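Local coordinates for protein CocE/NonD family hydrolase (Staphylococcus aureus subsp. aureus COL, PDB 3III) that is probably a serine hydrolase of the alpha/beta-hydrolase superfamily, related to cocaine esterase and X-Pro dipeptidyl-peptidases, whose natural substrate is not established, at residues K140-E151 with T174-H185. Sequence-based numbering, arbitrary orientation.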
ATOM      1  N   LYS A 140      -8.260 -13.554   8.914  1.00  9.81           N
ATOM      2  CA  LYS A 140      -9.417 -13.307   9.709  1.00 10.56           C
ATOM      3  C   LYS A 140      -9.172 -13.669  11.175  1.00 10.49           C
ATOM      4  O   LYS A 140      -9.620 -12.954  12.045  1.00 10.92           O
ATOM      5  CB  LYS A 140     -10.606 -14.117   9.213  1.00 11.26           C
ATOM      6  CG  LYS A 140     -11.900 -13.756  10.000  1.00 10.49           C
ATOM      7  CD  LYS A 140     -13.078 -14.406   9.349  1.00 13.18           C
ATOM      8  CE  LYS A 140     -14.346 -14.083  10.060  1.00 14.91           C
ATOM      9  NZ  LYS A 140     -15.481 -14.711   9.449  1.00 15.71           N
ATOM     10  N   ARG A 141      -8.498 -14.780  11.434  1.00  9.59           N
ATOM     11  CA  ARG A 141      -8.162 -15.164  12.811  1.00  9.48           C
ATOM     12  C   ARG A 141      -7.326 -14.075  13.509  1.00  8.83           C
ATOM     13  O   ARG A 141      -7.504 -13.785  14.671  1.00  9.00           O
ATOM     14  CB  ARG A 141      -7.478 -16.537  12.873  1.00  9.42           C
ATOM     15  CG  ARG A 141      -6.059 -16.663  12.274  1.00 10.08           C
ATOM     16  CD  ARG A 141      -5.546 -18.130  12.595  1.00 13.24           C
ATOM     17  NE  ARG A 141      -5.417 -18.244  14.049  1.00 14.33           N
ATOM     18  CZ  ARG A 141      -5.246 -19.397  14.703  1.00 15.90           C
ATOM     19  NH1 ARG A 141      -5.139 -20.531  14.055  1.00 13.73           N
ATOM     20  NH2 ARG A 141      -5.175 -19.400  16.019  1.00 20.27           N
ATOM     21  N   GLU A 142      -6.472 -13.398  12.783  1.00  9.48           N
ATOM     22  CA  GLU A 142      -5.717 -12.301  13.376  1.00  9.39           C
ATOM     23  C   GLU A 142      -6.659 -11.092  13.634  1.00  9.27           C
ATOM     24  O   GLU A 142      -6.589 -10.445  14.671  1.00  8.10           O
ATOM     25  CB  GLU A 142      -4.580 -11.881  12.439  1.00  9.55           C
ATOM     26  CG  GLU A 142      -3.731 -10.767  12.942  1.00  9.28           C
ATOM     27  CD  GLU A 142      -2.535 -10.411  12.024  1.00  8.90           C
ATOM     28  OE1 GLU A 142      -1.385 -10.594  12.474  1.00 10.47           O
ATOM     29  OE2 GLU A 142      -2.743  -9.873  10.909  1.00  9.14           O
ATOM     30  N   ALA A 143      -7.493 -10.773  12.659  1.00  9.21           N
ATOM     31  CA  ALA A 143      -8.547  -9.794  12.831  1.00  8.75           C
ATOM     32  C   ALA A 143      -9.458 -10.053  14.075  1.00  8.86           C
ATOM     33  O   ALA A 143      -9.889  -9.088  14.787  1.00  7.44           O
ATOM     34  CB  ALA A 143      -9.377  -9.755  11.552  1.00  9.17           C
ATOM     35  N   GLU A 144      -9.816 -11.310  14.309  1.00  8.42           N
ATOM     36  CA  GLU A 144     -10.666 -11.657  15.470  1.00  8.10           C
ATOM     37  C   GLU A 144      -9.983 -11.317  16.799  1.00  7.96           C
ATOM     38  O   GLU A 144     -10.643 -10.828  17.751  1.00  8.13           O
ATOM     39  CB  GLU A 144     -11.130 -13.111  15.403  1.00  9.52           C
ATOM     40  CG  GLU A 144     -12.172 -13.294  14.289  1.00 12.05           C
ATOM     41  CD  GLU A 144     -12.679 -14.705  14.171  1.00 22.70           C
ATOM     42  OE1 GLU A 144     -12.508 -15.467  15.157  1.00 25.71           O
ATOM     43  OE2 GLU A 144     -13.282 -15.035  13.113  1.00 25.28           O
ATOM     44  N   ASP A 145      -8.665 -11.549  16.869  1.00  8.44           N
ATOM     45  CA  ASP A 145      -7.899 -11.219  18.062  1.00  9.02           C
ATOM     46  C   ASP A 145      -7.886  -9.694  18.277  1.00  9.36           C
ATOM     47  O   ASP A 145      -8.094  -9.221  19.384  1.00 10.34           O
ATOM     48  CB  ASP A 145      -6.458 -11.717  17.934  1.00  8.38           C
ATOM     49  CG  ASP A 145      -6.328 -13.237  18.021  1.00 10.36           C
ATOM     50  OD1 ASP A 145      -7.240 -13.895  18.537  1.00  9.15           O
ATOM     51  OD2 ASP A 145      -5.289 -13.746  17.547  1.00  9.42           O
ATOM     52  N   TYR A 146      -7.634  -8.948  17.203  1.00  8.76           N
ATOM     53  CA  TYR A 146      -7.644  -7.474  17.198  1.00  8.18           C
ATOM     54  C   TYR A 146      -9.001  -6.926  17.680  1.00  8.42           C
ATOM     55  O   TYR A 146      -9.074  -6.048  18.553  1.00  8.30           O
ATOM     56  CB  TYR A 146      -7.301  -6.982  15.776  1.00  8.64           C
ATOM     57  CG  TYR A 146      -6.758  -5.542  15.630  1.00  7.41           C
ATOM     58  CD1 TYR A 146      -6.249  -5.112  14.413  1.00 10.71           C
ATOM     59  CD2 TYR A 146      -6.838  -4.593  16.654  1.00  8.78           C
ATOM     60  CE1 TYR A 146      -5.766  -3.827  14.244  1.00  9.40           C
ATOM     61  CE2 TYR A 146      -6.365  -3.293  16.482  1.00 11.83           C
ATOM     62  CZ  TYR A 146      -5.825  -2.926  15.267  1.00 11.47           C
ATOM     63  OH  TYR A 146      -5.319  -1.670  15.065  1.00  9.74           O
ATOM     64  N   TYR A 147     -10.080  -7.510  17.188  1.00  7.51           N
ATOM     65  CA  TYR A 147     -11.394  -7.140  17.633  1.00  7.81           C
ATOM     66  C   TYR A 147     -11.528  -7.272  19.151  1.00  7.64           C
ATOM     67  O   TYR A 147     -12.062  -6.354  19.801  1.00  6.78           O
ATOM     68  CB  TYR A 147     -12.403  -8.023  16.940  1.00  8.28           C
ATOM     69  CG  TYR A 147     -13.889  -7.848  17.221  1.00  9.15           C
ATOM     70  CD1 TYR A 147     -14.464  -8.121  18.477  1.00 13.47           C
ATOM     71  CD2 TYR A 147     -14.746  -7.579  16.174  1.00  9.93           C
ATOM     72  CE1 TYR A 147     -15.857  -8.050  18.661  1.00 12.33           C
ATOM     73  CE2 TYR A 147     -16.130  -7.491  16.365  1.00 10.47           C
ATOM     74  CZ  TYR A 147     -16.670  -7.728  17.582  1.00 10.96           C
ATOM     75  OH  TYR A 147     -18.039  -7.641  17.713  1.00 12.92           O
ATOM     76  N   GLU A 148     -11.056  -8.397  19.713  1.00  7.88           N
ATOM     77  CA  GLU A 148     -11.124  -8.548  21.174  1.00  8.47           C
ATOM     78  C   GLU A 148     -10.377  -7.426  21.941  1.00  8.71           C
ATOM     79  O   GLU A 148     -10.857  -6.935  23.012  1.00  8.40           O
ATOM     80  CB  GLU A 148     -10.663  -9.949  21.631  1.00  8.60           C
ATOM     81  CG  GLU A 148     -11.534 -11.103  21.165  1.00 10.31           C
ATOM     82  CD  GLU A 148     -11.436 -12.347  22.046  1.00 14.34           C
ATOM     83  OE1 GLU A 148     -11.792 -12.204  23.226  1.00 12.89           O
ATOM     84  OE2 GLU A 148     -11.019 -13.438  21.561  1.00  9.42           O
ATOM     85  N   VAL A 149      -9.231  -7.004  21.422  1.00  8.59           N
ATOM     86  CA  VAL A 149      -8.449  -5.996  22.090  1.00  8.75           C
ATOM     87  C   VAL A 149      -9.158  -4.622  22.008  1.00  8.33           C
ATOM     88  O   VAL A 149      -9.130  -3.845  22.994  1.00  7.73           O
ATOM     89  CB  VAL A 149      -6.968  -5.942  21.586  1.00  9.34           C
ATOM     90  CG1 VAL A 149      -6.170  -4.903  22.372  1.00 10.48           C
ATOM     91  CG2 VAL A 149      -6.282  -7.374  21.716  1.00  9.86           C
ATOM     92  N   ILE A 150      -9.785  -4.323  20.862  1.00  8.45           N
ATOM     93  CA  ILE A 150     -10.571  -3.091  20.699  1.00  9.13           C
ATOM     94  C   ILE A 150     -11.662  -3.030  21.732  1.00  9.92           C
ATOM     95  O   ILE A 150     -11.821  -2.022  22.417  1.00 10.11           O
ATOM     96  CB  ILE A 150     -11.166  -2.948  19.253  1.00  8.57           C
ATOM     97  CG1 ILE A 150     -10.028  -2.707  18.271  1.00 10.21           C
ATOM     98  CG2 ILE A 150     -12.238  -1.870  19.206  1.00  6.05           C
ATOM     99  CD1 ILE A 150     -10.405  -2.871  16.812  1.00  8.01           C
ATOM    100  N   GLU A 151     -12.417  -4.118  21.862  1.00 10.67           N
ATOM    101  CA  GLU A 151     -13.548  -4.161  22.779  1.00  9.95           C
ATOM    102  C   GLU A 151     -13.109  -4.134  24.234  1.00 10.05           C
ATOM    103  O   GLU A 151     -13.787  -3.547  25.062  1.00 10.64           O
ATOM    104  CB  GLU A 151     -14.451  -5.358  22.456  1.00 10.74           C
ATOM    105  CG  GLU A 151     -15.100  -5.233  21.057  1.00 11.58           C
ATOM    106  CD  GLU A 151     -15.862  -3.903  20.856  1.00 12.83           C
ATOM    107  OE1 GLU A 151     -16.823  -3.667  21.643  1.00 12.16           O
ATOM    108  OE2 GLU A 151     -15.507  -3.102  19.944  1.00  8.64           O
ATOM    109  N   THR A 174      -3.999  -4.629   8.923  1.00  8.52           N
ATOM    110  CA  THR A 174      -4.767  -5.178  10.050  1.00  8.88           C
ATOM    111  C   THR A 174      -6.027  -4.353  10.363  1.00 10.12           C
ATOM    112  O   THR A 174      -6.964  -4.874  10.946  1.00  8.87           O
ATOM    113  CB  THR A 174      -3.924  -5.320  11.311  1.00  8.90           C
ATOM    114  OG1 THR A 174      -3.281  -4.071  11.644  1.00  8.99           O
ATOM    115  CG2 THR A 174      -2.848  -6.391  11.157  1.00  6.56           C
ATOM    116  N   GLN A 175      -6.019  -3.074   9.999  1.00  9.20           N
ATOM    117  CA  GLN A 175      -7.238  -2.224  10.163  1.00  9.04           C
ATOM    118  C   GLN A 175      -8.283  -2.579   9.140  1.00  8.79           C
ATOM    119  O   GLN A 175      -9.434  -2.698   9.488  1.00  8.64           O
ATOM    120  CB  GLN A 175      -6.906  -0.768  10.030  1.00  8.02           C
ATOM    121  CG  GLN A 175      -5.911  -0.262  11.081  1.00  8.36           C
ATOM    122  CD  GLN A 175      -5.708   1.242  10.907  1.00  7.40           C
ATOM    123  OE1 GLN A 175      -6.676   2.001  11.003  1.00  8.92           O
ATOM    124  NE2 GLN A 175      -4.448   1.672  10.665  1.00  7.83           N
ATOM    125  N   TRP A 176      -7.905  -2.769   7.871  1.00  7.64           N
ATOM    126  CA  TRP A 176      -8.914  -3.207   6.911  1.00  8.12           C
ATOM    127  C   TRP A 176      -9.539  -4.499   7.418  1.00  7.30           C
ATOM    128  O   TRP A 176     -10.756  -4.684   7.382  1.00  8.70           O
ATOM    129  CB  TRP A 176      -8.300  -3.459   5.526  1.00  8.15           C
ATOM    130  CG  TRP A 176      -7.742  -2.247   4.800  1.00  9.06           C
ATOM    131  CD1 TRP A 176      -6.454  -2.113   4.334  1.00  8.88           C
ATOM    132  CD2 TRP A 176      -8.446  -1.054   4.384  1.00  7.52           C
ATOM    133  NE1 TRP A 176      -6.306  -0.898   3.715  1.00  7.92           N
ATOM    134  CE2 TRP A 176      -7.522  -0.254   3.677  1.00  7.94           C
ATOM    135  CE3 TRP A 176      -9.786  -0.602   4.499  1.00  8.51           C
ATOM    136  CZ2 TRP A 176      -7.856   1.001   3.148  1.00  8.11           C
ATOM    137  CZ3 TRP A 176     -10.119   0.634   3.925  1.00  8.58           C
ATOM    138  CH2 TRP A 176      -9.159   1.421   3.264  1.00  6.85           C
ATOM    139  N   TRP A 177      -8.693  -5.416   7.830  1.00  7.35           N
ATOM    140  CA  TRP A 177      -9.173  -6.676   8.407  1.00  8.89           C
ATOM    141  C   TRP A 177     -10.160  -6.516   9.601  1.00  9.00           C
ATOM    142  O   TRP A 177     -11.301  -6.991   9.534  1.00  9.65           O
ATOM    143  CB  TRP A 177      -7.994  -7.622   8.756  1.00  8.28           C
ATOM    144  CG  TRP A 177      -7.713  -8.567   7.601  1.00 10.65           C
ATOM    145  CD1 TRP A 177      -6.629  -8.563   6.768  1.00  9.37           C
ATOM    146  CD2 TRP A 177      -8.557  -9.638   7.147  1.00 10.57           C
ATOM    147  NE1 TRP A 177      -6.747  -9.550   5.851  1.00  9.83           N
ATOM    148  CE2 TRP A 177      -7.922 -10.222   6.042  1.00 10.30           C
ATOM    149  CE3 TRP A 177      -9.794 -10.140   7.550  1.00  9.65           C
ATOM    150  CZ2 TRP A 177      -8.484 -11.292   5.347  1.00 12.25           C
ATOM    151  CZ3 TRP A 177     -10.344 -11.207   6.876  1.00 12.66           C
ATOM    152  CH2 TRP A 177      -9.697 -11.779   5.798  1.00 12.71           C
ATOM    153  N   VAL A 178      -9.724  -5.872  10.678  1.00  8.92           N
ATOM    154  CA  VAL A 178     -10.600  -5.824  11.886  1.00  9.42           C
ATOM    155  C   VAL A 178     -11.883  -5.022  11.601  1.00  9.31           C
ATOM    156  O   VAL A 178     -12.972  -5.363  12.067  1.00  9.35           O
ATOM    157  CB  VAL A 178      -9.831  -5.324  13.134  1.00  8.97           C
ATOM    158  CG1 VAL A 178      -9.590  -3.792  13.106  1.00  5.89           C
ATOM    159  CG2 VAL A 178     -10.529  -5.757  14.400  1.00  7.52           C
ATOM    160  N   ALA A 179     -11.778  -3.985  10.780  1.00 10.25           N
ATOM    161  CA  ALA A 179     -12.950  -3.164  10.445  1.00  9.97           C
ATOM    162  C   ALA A 179     -14.010  -3.976   9.681  1.00  9.44           C
ATOM    163  O   ALA A 179     -15.224  -3.689   9.794  1.00  8.65           O
ATOM    164  CB  ALA A 179     -12.570  -1.890   9.658  1.00  9.65           C
ATOM    165  N   SER A 180     -13.574  -5.002   8.938  1.00  9.46           N
ATOM    166  CA  SER A 180     -14.532  -5.856   8.220  1.00  9.34           C
ATOM    167  C   SER A 180     -15.440  -6.670   9.200  1.00  9.44           C
ATOM    168  O   SER A 180     -16.492  -7.192   8.818  1.00  8.08           O
ATOM    169  CB  SER A 180     -13.812  -6.787   7.218  1.00  9.35           C
ATOM    170  OG  SER A 180     -13.186  -7.884   7.877  1.00 10.00           O
ATOM    171  N   LEU A 181     -14.996  -6.800  10.447  1.00  9.15           N
ATOM    172  CA  LEU A 181     -15.768  -7.449  11.497  1.00  9.61           C
ATOM    173  C   LEU A 181     -16.705  -6.477  12.296  1.00 10.00           C
ATOM    174  O   LEU A 181     -17.438  -6.927  13.131  1.00  9.42           O
ATOM    175  CB  LEU A 181     -14.799  -8.152  12.460  1.00  9.80           C
ATOM    176  CG  LEU A 181     -13.808  -9.176  11.891  1.00  9.99           C
ATOM    177  CD1 LEU A 181     -12.861  -9.675  12.988  1.00 12.41           C
ATOM    178  CD2 LEU A 181     -14.596 -10.347  11.193  1.00  8.85           C
ATOM    179  N   ASN A 182     -16.571  -5.172  12.053  0.70 10.80           N
ATOM    180  CA  ASN A 182     -17.371  -4.127  12.687  0.70 10.40           C
ATOM    181  C   ASN A 182     -17.370  -4.184  14.228  0.70  9.88           C
ATOM    182  O   ASN A 182     -18.419  -4.350  14.857  0.70  8.91           O
ATOM    183  CB  ASN A 182     -18.788  -4.176  12.126  0.70 11.36           C
ATOM    184  CG  ASN A 182     -18.831  -3.752  10.723  0.70 12.01           C
ATOM    185  OD1 ASN A 182     -18.669  -2.567  10.423  0.70 19.31           O
ATOM    186  ND2 ASN A 182     -18.972  -4.720   9.806  0.70 14.19           N
ATOM    187  N   PRO A 183     -16.187  -3.980  14.850  1.00  8.97           N
ATOM    188  CA  PRO A 183     -16.163  -3.948  16.301  1.00  9.19           C
ATOM    189  C   PRO A 183     -17.036  -2.769  16.768  1.00  9.22           C
ATOM    190  O   PRO A 183     -16.884  -1.656  16.217  1.00  7.79           O
ATOM    191  CB  PRO A 183     -14.650  -3.714  16.630  1.00  9.85           C
ATOM    192  CG  PRO A 183     -13.908  -4.052  15.400  1.00  8.63           C
ATOM    193  CD  PRO A 183     -14.855  -3.720  14.279  1.00  8.90           C
ATOM    194  N   PRO A 184     -17.960  -2.989  17.750  1.00  9.75           N
ATOM    195  CA  PRO A 184     -18.892  -1.929  18.130  1.00 10.06           C
ATOM    196  C   PRO A 184     -18.222  -0.614  18.625  1.00 10.01           C
ATOM    197  O   PRO A 184     -18.741   0.463  18.346  1.00  8.56           O
ATOM    198  CB  PRO A 184     -19.721  -2.568  19.248  1.00 11.27           C
ATOM    199  CG  PRO A 184     -19.696  -4.012  18.918  1.00 10.88           C
ATOM    200  CD  PRO A 184     -18.373  -4.279  18.302  1.00  9.58           C
ATOM    201  N   HIS A 185     -17.056  -0.708  19.251  1.00  9.35           N
ATOM    202  CA  HIS A 185     -16.350   0.496  19.738  1.00  9.07           C
ATOM    203  C   HIS A 185     -15.248   1.014  18.848  1.00  8.64           C
ATOM    204  O   HIS A 185     -14.544   1.942  19.240  1.00  8.14           O
ATOM    205  CB  HIS A 185     -15.860   0.245  21.178  1.00  9.14           C
ATOM    206  CG  HIS A 185     -16.992  -0.026  22.116  1.00 11.37           C
ATOM    207  ND1 HIS A 185     -17.534  -1.283  22.282  1.00  8.95           N
ATOM    208  CD2 HIS A 185     -17.748   0.815  22.866  1.00 15.32           C
ATOM    209  CE1 HIS A 185     -18.528  -1.209  23.153  1.00 14.01           C
ATOM    210  NE2 HIS A 185     -18.684   0.054  23.518  1.00 11.03           N
TER
HETATM  211  O   HOH W   1      -3.254  -1.612  13.322  1.00  7.63           O
HETATM  212  O   HOH W   2     -19.866  -6.926  15.225  1.00 23.76           O
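V178 fits as a knob among A143, Y146, Y147 and I150, where helix 140-151 crosses helix 174-179 at -77° with the axes 8.4 Å apart. Its two methyls divide the work. CG2, anti to the backbone N of V178, reaches the helix backbone, 3.4 Å from A143 O, while CG1 makes a CH-pi contact over one face of the Y146 ring, 19° off the ring normal. The small A143 lets W177 and L181 close in, its CB lying 3.8 Å from W177 CB.

In the loop that leads on to H185, P183 CB covers one face of the Y147 ring at 4.2 Å from its centroid, and L181 O meets that ring at the edge, near its plane.

Polar contacts lie at Y146 and at E151 of helix 140-151. E151, bent at chi2 (-54°), grips H185 twice: OE1 accepts from H185 ND1 at 2.6 Å, in the imidazole plane, and OE2 takes the backbone N of H185 at 2.9 Å on its syn lone pair. A water bridges Y146 OH (2.7 Å) and T174 OG1, which also bonds A73 O.

Y146 and I150 also touch strands 67-74 and 162-168, and Q175 and A179 touch strand 186-192, so the two helices, packed against each other, lie on the central sheet of the alpha/beta-hydrolase fold.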